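PDB 4EHS: DNA primase from Helicobacter pylori, which synthesises the short RNA primers that start DNA replication and stimulates the DnaB helicase, which this C-terminal domain binds. Local coordinates for residues A27-Y40 against E99-Q111. Numbering follows the deposited sequence.
Sequences APSLEFLEKLVIRY and ELRLLILRYFERQ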
loop_
_atom_site.group_PDB
_atom_site.type_symbol
_atom_site.label_atom_id
_atom_site.label_comp_id
_atom_site.label_asym_id
_atom_site.label_seq_id
_atom_site.Cartn_x
_atom_site.Cartn_y
_atom_site.Cartn_z
ATOM N N ALA A 27 3.667 6.395 -26.348
ATOM C CA ALA A 27 3.220 5.610 -25.194
ATOM C C ALA A 27 3.932 4.252 -25.198
ATOM O O ALA A 27 3.807 3.471 -26.167
ATOM C CB ALA A 27 1.728 5.365 -25.244
ATOM N N PRO A 28 4.650 3.948 -24.093
ATOM C CA PRO A 28 5.507 2.775 -24.079
ATOM C C PRO A 28 4.761 1.497 -23.824
ATOM O O PRO A 28 3.649 1.501 -23.292
ATOM C CB PRO A 28 6.478 3.055 -22.901
ATOM C CG PRO A 28 5.631 3.931 -21.973
ATOM C CD PRO A 28 4.775 4.757 -22.848
ATOM N N SER A 29 5.415 0.394 -24.159
ATOM C CA SER A 29 4.953 -0.934 -23.800
ATOM C C SER A 29 5.133 -1.080 -22.276
ATOM O O SER A 29 5.924 -0.294 -21.650
ATOM C CB SER A 29 5.765 -2.037 -24.499
ATOM O OG SER A 29 7.112 -2.173 -23.917
ATOM N N LEU A 30 4.391 -2.022 -21.664
ATOM C CA LEU A 30 4.540 -2.172 -20.243
ATOM C C LEU A 30 5.934 -2.707 -19.920
ATOM O O LEU A 30 6.550 -2.279 -18.942
ATOM C CB LEU A 30 3.446 -3.086 -19.665
ATOM C CG LEU A 30 3.427 -3.251 -18.155
ATOM C CD1 LEU A 30 3.043 -1.928 -17.553
ATOM C CD2 LEU A 30 2.477 -4.452 -17.841
ATOM N N GLU A 31 6.502 -3.550 -20.792
ATOM C CA GLU A 31 7.767 -4.178 -20.477
ATOM C C GLU A 31 8.825 -3.062 -20.513
ATOM O O GLU A 31 9.675 -2.981 -19.597
ATOM C CB GLU A 31 8.096 -5.352 -21.447
ATOM C CG GLU A 31 9.548 -5.762 -21.314
ATOM C CD GLU A 31 9.856 -7.131 -21.919
ATOM O OE1 GLU A 31 8.931 -7.831 -22.354
ATOM O OE2 GLU A 31 11.028 -7.512 -21.920
ATOM N N PHE A 32 8.721 -2.154 -21.491
ATOM C CA PHE A 32 9.643 -1.033 -21.564
ATOM C C PHE A 32 9.486 -0.139 -20.310
ATOM O O PHE A 32 10.438 0.319 -19.709
ATOM C CB PHE A 32 9.379 -0.167 -22.811
ATOM C CG PHE A 32 10.410 0.991 -22.977
ATOM C CD1 PHE A 32 11.647 0.776 -23.601
ATOM C CD2 PHE A 32 10.120 2.250 -22.461
ATOM C CE1 PHE A 32 12.547 1.850 -23.722
ATOM C CE2 PHE A 32 11.013 3.330 -22.580
ATOM C CZ PHE A 32 12.231 3.097 -23.200
ATOM N N LEU A 33 8.264 0.144 -19.954
ATOM C CA LEU A 33 8.048 0.996 -18.769
ATOM C C LEU A 33 8.579 0.339 -17.486
ATOM O O LEU A 33 9.159 1.052 -16.638
ATOM C CB LEU A 33 6.543 1.244 -18.566
ATOM C CG LEU A 33 6.145 2.173 -17.439
ATOM C CD1 LEU A 33 6.820 3.547 -17.616
ATOM C CD2 LEU A 33 4.610 2.346 -17.435
ATOM N N GLU A 34 8.407 -0.962 -17.313
ATOM C CA GLU A 34 8.940 -1.627 -16.097
ATOM C C GLU A 34 10.476 -1.551 -16.064
ATOM O O GLU A 34 11.110 -1.300 -15.006
ATOM C CB GLU A 34 8.517 -3.094 -16.084
ATOM C CG GLU A 34 6.993 -3.214 -15.831
ATOM C CD GLU A 34 6.544 -4.631 -15.571
ATOM O OE1 GLU A 34 7.404 -5.512 -15.397
ATOM O OE2 GLU A 34 5.278 -4.795 -15.494
ATOM N N LYS A 35 11.065 -1.753 -17.246
ATOM C CA LYS A 35 12.542 -1.623 -17.347
ATOM C C LYS A 35 13.020 -0.249 -16.972
ATOM O O LYS A 35 14.069 -0.100 -16.287
ATOM C CB LYS A 35 13.018 -1.952 -18.809
ATOM C CG LYS A 35 13.027 -3.453 -19.027
ATOM C CD LYS A 35 13.741 -3.744 -20.390
ATOM C CE LYS A 35 12.778 -3.701 -21.509
ATOM N NZ LYS A 35 13.333 -4.376 -22.770
ATOM N N LEU A 36 12.297 0.744 -17.450
ATOM C CA LEU A 36 12.655 2.151 -17.267
ATOM C C LEU A 36 12.615 2.493 -15.803
ATOM O O LEU A 36 13.566 3.069 -15.294
ATOM C CB LEU A 36 11.829 3.073 -18.154
ATOM C CG LEU A 36 12.136 4.562 -18.117
ATOM C CD1 LEU A 36 13.539 4.802 -18.656
ATOM C CD2 LEU A 36 11.095 5.294 -18.970
ATOM N N VAL A 37 11.532 2.064 -15.159
ATOM C CA VAL A 37 11.310 2.385 -13.745
ATOM C C VAL A 37 12.463 1.737 -12.946
ATOM O O VAL A 37 13.089 2.414 -12.111
ATOM C CB VAL A 37 9.887 1.944 -13.295
ATOM C CG1 VAL A 37 9.837 1.948 -11.776
ATOM C CG2 VAL A 37 8.821 2.938 -13.792
ATOM N N ILE A 38 12.792 0.467 -13.211
ATOM C CA ILE A 38 13.801 -0.215 -12.443
ATOM C C ILE A 38 15.183 0.400 -12.713
ATOM O O ILE A 38 16.060 0.441 -11.830
ATOM C CB ILE A 38 13.761 -1.716 -12.730
ATOM C CG1 ILE A 38 12.431 -2.285 -12.138
ATOM C CG2 ILE A 38 14.941 -2.434 -12.034
ATOM C CD1 ILE A 38 12.144 -3.699 -12.616
ATOM N N ARG A 39 15.358 0.797 -13.977
ATOM C CA ARG A 39 16.681 1.408 -14.347
ATOM C C ARG A 39 16.934 2.703 -13.515
ATOM O O ARG A 39 18.084 2.994 -13.032
ATOM C CB ARG A 39 16.681 1.673 -15.881
ATOM C CG ARG A 39 18.069 2.315 -16.229
ATOM C CD ARG A 39 19.235 1.371 -15.935
ATOM N NE ARG A 39 20.390 2.114 -16.500
ATOM C CZ ARG A 39 20.814 1.913 -17.734
ATOM N NH1 ARG A 39 20.405 0.824 -18.430
ATOM N NH2 ARG A 39 21.766 2.747 -18.227
ATOM N N TYR A 40 15.894 3.514 -13.353
ATOM C CA TYR A 40 15.992 4.692 -12.472
ATOM C C TYR A 40 16.381 4.251 -11.054
ATOM O O TYR A 40 17.247 4.885 -10.419
ATOM C CB TYR A 40 14.679 5.406 -12.341
ATOM C CG TYR A 40 14.423 6.480 -13.401
ATOM C CD1 TYR A 40 15.049 7.707 -13.313
ATOM C CD2 TYR A 40 13.564 6.240 -14.464
ATOM C CE1 TYR A 40 14.798 8.732 -14.265
ATOM C CE2 TYR A 40 13.309 7.238 -15.425
ATOM C CZ TYR A 40 13.981 8.481 -15.341
ATOM O OH TYR A 40 13.736 9.474 -16.268
ATOM N N GLU A 99 7.301 8.452 -14.700
ATOM C CA GLU A 99 7.254 7.064 -15.140
ATOM C C GLU A 99 6.727 6.194 -14.016
ATOM O O GLU A 99 6.021 5.247 -14.316
ATOM C CB GLU A 99 8.646 6.532 -15.489
ATOM C CG GLU A 99 9.482 7.376 -16.473
ATOM C CD GLU A 99 8.756 7.747 -17.745
ATOM O OE1 GLU A 99 7.723 7.119 -18.058
ATOM O OE2 GLU A 99 9.228 8.713 -18.441
ATOM N N LEU A 100 7.030 6.517 -12.740
ATOM C CA LEU A 100 6.444 5.697 -11.644
ATOM C C LEU A 100 4.900 5.895 -11.665
ATOM O O LEU A 100 4.090 4.920 -11.561
ATOM C CB LEU A 100 7.072 6.099 -10.278
ATOM C CG LEU A 100 6.461 5.331 -9.104
ATOM C CD1 LEU A 100 6.598 3.807 -9.146
ATOM C CD2 LEU A 100 7.100 5.948 -7.843
ATOM N N ARG A 101 4.484 7.127 -11.853
ATOM C CA ARG A 101 3.048 7.398 -11.867
ATOM C C ARG A 101 2.362 6.638 -13.022
ATOM O O ARG A 101 1.255 6.096 -12.878
ATOM C CB ARG A 101 2.759 8.926 -11.965
ATOM C CG ARG A 101 2.781 9.721 -10.658
ATOM C CD ARG A 101 2.068 11.126 -10.737
ATOM N NE ARG A 101 2.475 11.849 -11.922
ATOM C CZ ARG A 101 3.636 12.519 -12.052
ATOM N NH1 ARG A 101 4.471 12.650 -11.022
ATOM N NH2 ARG A 101 3.921 13.109 -13.226
ATOM N N LEU A 102 3.017 6.571 -14.180
ATOM C CA LEU A 102 2.392 5.857 -15.300
ATOM C C LEU A 102 2.318 4.367 -15.065
ATOM O O LEU A 102 1.317 3.780 -15.391
ATOM C CB LEU A 102 3.208 6.192 -16.576
ATOM C CG LEU A 102 2.666 5.596 -17.866
ATOM C CD1 LEU A 102 1.325 6.243 -18.130
ATOM C CD2 LEU A 102 3.685 5.824 -19.036
ATOM N N LEU A 103 3.343 3.772 -14.418
ATOM C CA LEU A 103 3.292 2.380 -14.091
ATOM C C LEU A 103 2.117 2.082 -13.143
ATOM O O LEU A 103 1.366 1.109 -13.349
ATOM C CB LEU A 103 4.606 1.963 -13.401
ATOM C CG LEU A 103 4.693 0.468 -13.110
ATOM C CD1 LEU A 103 4.853 -0.256 -14.404
ATOM C CD2 LEU A 103 5.951 0.317 -12.254
ATOM N N ILE A 104 1.976 2.937 -12.127
ATOM C CA ILE A 104 0.866 2.755 -11.179
ATOM C C ILE A 104 -0.472 2.955 -11.854
ATOM O O ILE A 104 -1.389 2.147 -11.600
ATOM C CB ILE A 104 1.039 3.661 -9.955
ATOM C CG1 ILE A 104 2.331 3.291 -9.204
ATOM C CG2 ILE A 104 -0.160 3.511 -8.978
ATOM C CD1 ILE A 104 2.758 4.409 -8.223
ATOM N N LEU A 105 -0.599 4.030 -12.642
ATOM C CA LEU A 105 -1.836 4.293 -13.437
ATOM C C LEU A 105 -2.204 3.082 -14.275
ATOM O O LEU A 105 -3.369 2.598 -14.195
ATOM C CB LEU A 105 -1.727 5.576 -14.299
ATOM C CG LEU A 105 -2.900 5.903 -15.249
ATOM C CD1 LEU A 105 -4.126 6.369 -14.502
ATOM C CD2 LEU A 105 -2.514 6.942 -16.273
ATOM N N ARG A 106 -1.258 2.531 -15.039
ATOM C CA ARG A 106 -1.508 1.248 -15.704
ATOM C C ARG A 106 -2.025 0.094 -14.868
ATOM O O ARG A 106 -2.995 -0.598 -15.262
ATOM C CB ARG A 106 -0.317 0.794 -16.523
ATOM C CG ARG A 106 -0.160 1.852 -17.631
ATOM C CD ARG A 106 0.702 1.313 -18.727
ATOM N NE ARG A 106 0.823 2.283 -19.856
ATOM C CZ ARG A 106 1.682 2.036 -20.854
ATOM N NH1 ARG A 106 2.394 0.912 -20.841
ATOM N NH2 ARG A 106 1.827 2.901 -21.822
ATOM N N TYR A 107 -1.437 -0.084 -13.696
ATOM C CA TYR A 107 -1.919 -1.108 -12.763
ATOM C C TYR A 107 -3.419 -0.873 -12.444
ATOM O O TYR A 107 -4.221 -1.796 -12.503
ATOM C CB TYR A 107 -1.087 -1.037 -11.475
ATOM C CG TYR A 107 -1.629 -1.938 -10.405
ATOM C CD1 TYR A 107 -1.225 -3.277 -10.316
ATOM C CD2 TYR A 107 -2.542 -1.446 -9.489
ATOM C CE1 TYR A 107 -1.743 -4.127 -9.340
ATOM C CE2 TYR A 107 -3.076 -2.291 -8.527
ATOM C CZ TYR A 107 -2.650 -3.604 -8.432
ATOM O OH TYR A 107 -3.211 -4.412 -7.427
ATOM N N PHE A 108 -3.783 0.328 -12.100
ATOM C CA PHE A 108 -5.195 0.601 -11.735
ATOM C C PHE A 108 -6.145 0.548 -12.940
ATOM O O PHE A 108 -7.313 0.114 -12.790
ATOM C CB PHE A 108 -5.355 1.902 -10.975
ATOM C CG PHE A 108 -4.893 1.822 -9.546
ATOM C CD1 PHE A 108 -5.628 1.102 -8.598
ATOM C CD2 PHE A 108 -3.746 2.463 -9.138
ATOM C CE1 PHE A 108 -5.190 1.021 -7.271
ATOM C CE2 PHE A 108 -3.329 2.434 -7.795
ATOM C CZ PHE A 108 -4.018 1.685 -6.866
ATOM N N GLU A 109 -5.646 0.901 -14.130
ATOM C CA GLU A 109 -6.482 0.737 -15.327
ATOM C C GLU A 109 -6.792 -0.742 -15.549
ATOM O O GLU A 109 -7.962 -1.104 -15.821
ATOM C CB GLU A 109 -5.783 1.426 -16.530
ATOM C CG GLU A 109 -5.903 2.952 -16.491
ATOM C CD GLU A 109 -5.124 3.649 -17.635
ATOM O OE1 GLU A 109 -4.201 2.996 -18.191
ATOM O OE2 GLU A 109 -5.442 4.829 -17.954
ATOM N N ARG A 110 -5.795 -1.620 -15.404
ATOM C CA ARG A 110 -6.023 -3.035 -15.437
ATOM C C ARG A 110 -7.016 -3.517 -14.353
ATOM O O ARG A 110 -7.810 -4.430 -14.610
ATOM C CB ARG A 110 -4.729 -3.835 -15.285
ATOM C CG ARG A 110 -3.818 -3.748 -16.516
ATOM C CD ARG A 110 -2.635 -4.710 -16.450
ATOM N NE ARG A 110 -1.821 -4.753 -15.241
ATOM C CZ ARG A 110 -0.802 -3.916 -14.953
ATOM N NH1 ARG A 110 -0.481 -2.932 -15.782
ATOM N NH2 ARG A 110 -0.107 -4.110 -13.836
ATOM N N GLN A 111 -6.918 -2.966 -13.149
ATOM C CA GLN A 111 -7.848 -3.324 -12.090
ATOM C C GLN A 111 -9.287 -3.079 -12.511
ATOM O O GLN A 111 -10.148 -3.876 -12.178
ATOM C CB GLN A 111 -7.556 -2.527 -10.809
ATOM C CG GLN A 111 -6.319 -3.036 -10.101
ATOM C CD GLN A 111 -6.339 -4.521 -9.883
ATOM O OE1 GLN A 111 -5.515 -5.247 -10.418
ATOM N NE2 GLN A 111 -7.282 -4.986 -9.096
HETATM O O HOH W 1 12.264 8.879 -18.317
#
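Arg106 meets the chain just before helix 30-43 end-on, NH1 and NH2 both donating to the single carbonyl oxygen of Pro28. The bonds measure 2.7 Å from Arg106 NH2 to Pro28 O and 2.8 Å from Arg106 NH1 to the same atom. Pro28 O lies in the guanidinium plane, yet the two donors use it differently: NH2 sits in the carbonyl plane, whereas NH1 stands 37° above it. A chain extended from CG to NE carries the guanidinium across to this carbonyl, and Leu33 CD2 packs over one of its faces. The next residue, Ser29, is the N-cap, its OG accepting from Phe32 N; the carbonyl held by Arg106 is thus one residue before the cap.

Glu99 buries a comparable surface near the other end, as a knob among Leu33, Leu36, Val37 and Tyr40. Its chain bends at chi2 (-51°), and Leu36 CD2 lies 3.6 Å from both Glu99 CG and CD. The carboxylate nevertheless has a polar partner: a water donates to Glu99 OE2 and also hydrogen-bonds, at 2.6 Å, to Tyr40 OH, and Tyr40 OH has a further hydrogen bond with Lys92 N.

Within the all-helical helicase-binding domain, this joins helix 30-43 to the long helix 96-117, the segments running in roughly opposed directions, well short of antiparallel at 138°, with axes 9.7 Å apart and knobs-into-holes packing from both sides. Leu33 fills the hole formed by Glu99, Leu102, Leu103 and Arg106, its CD2 pressed to 3.6 Å from Leu103 N. Leu103 returns the insertion among Leu30, Leu33, Glu34 and Val37; its CD1 touches Leu30 CD1 and the aliphatic CG of Glu34, whose carboxylate turns instead to the backbone nitrogens of Leu61 and His62.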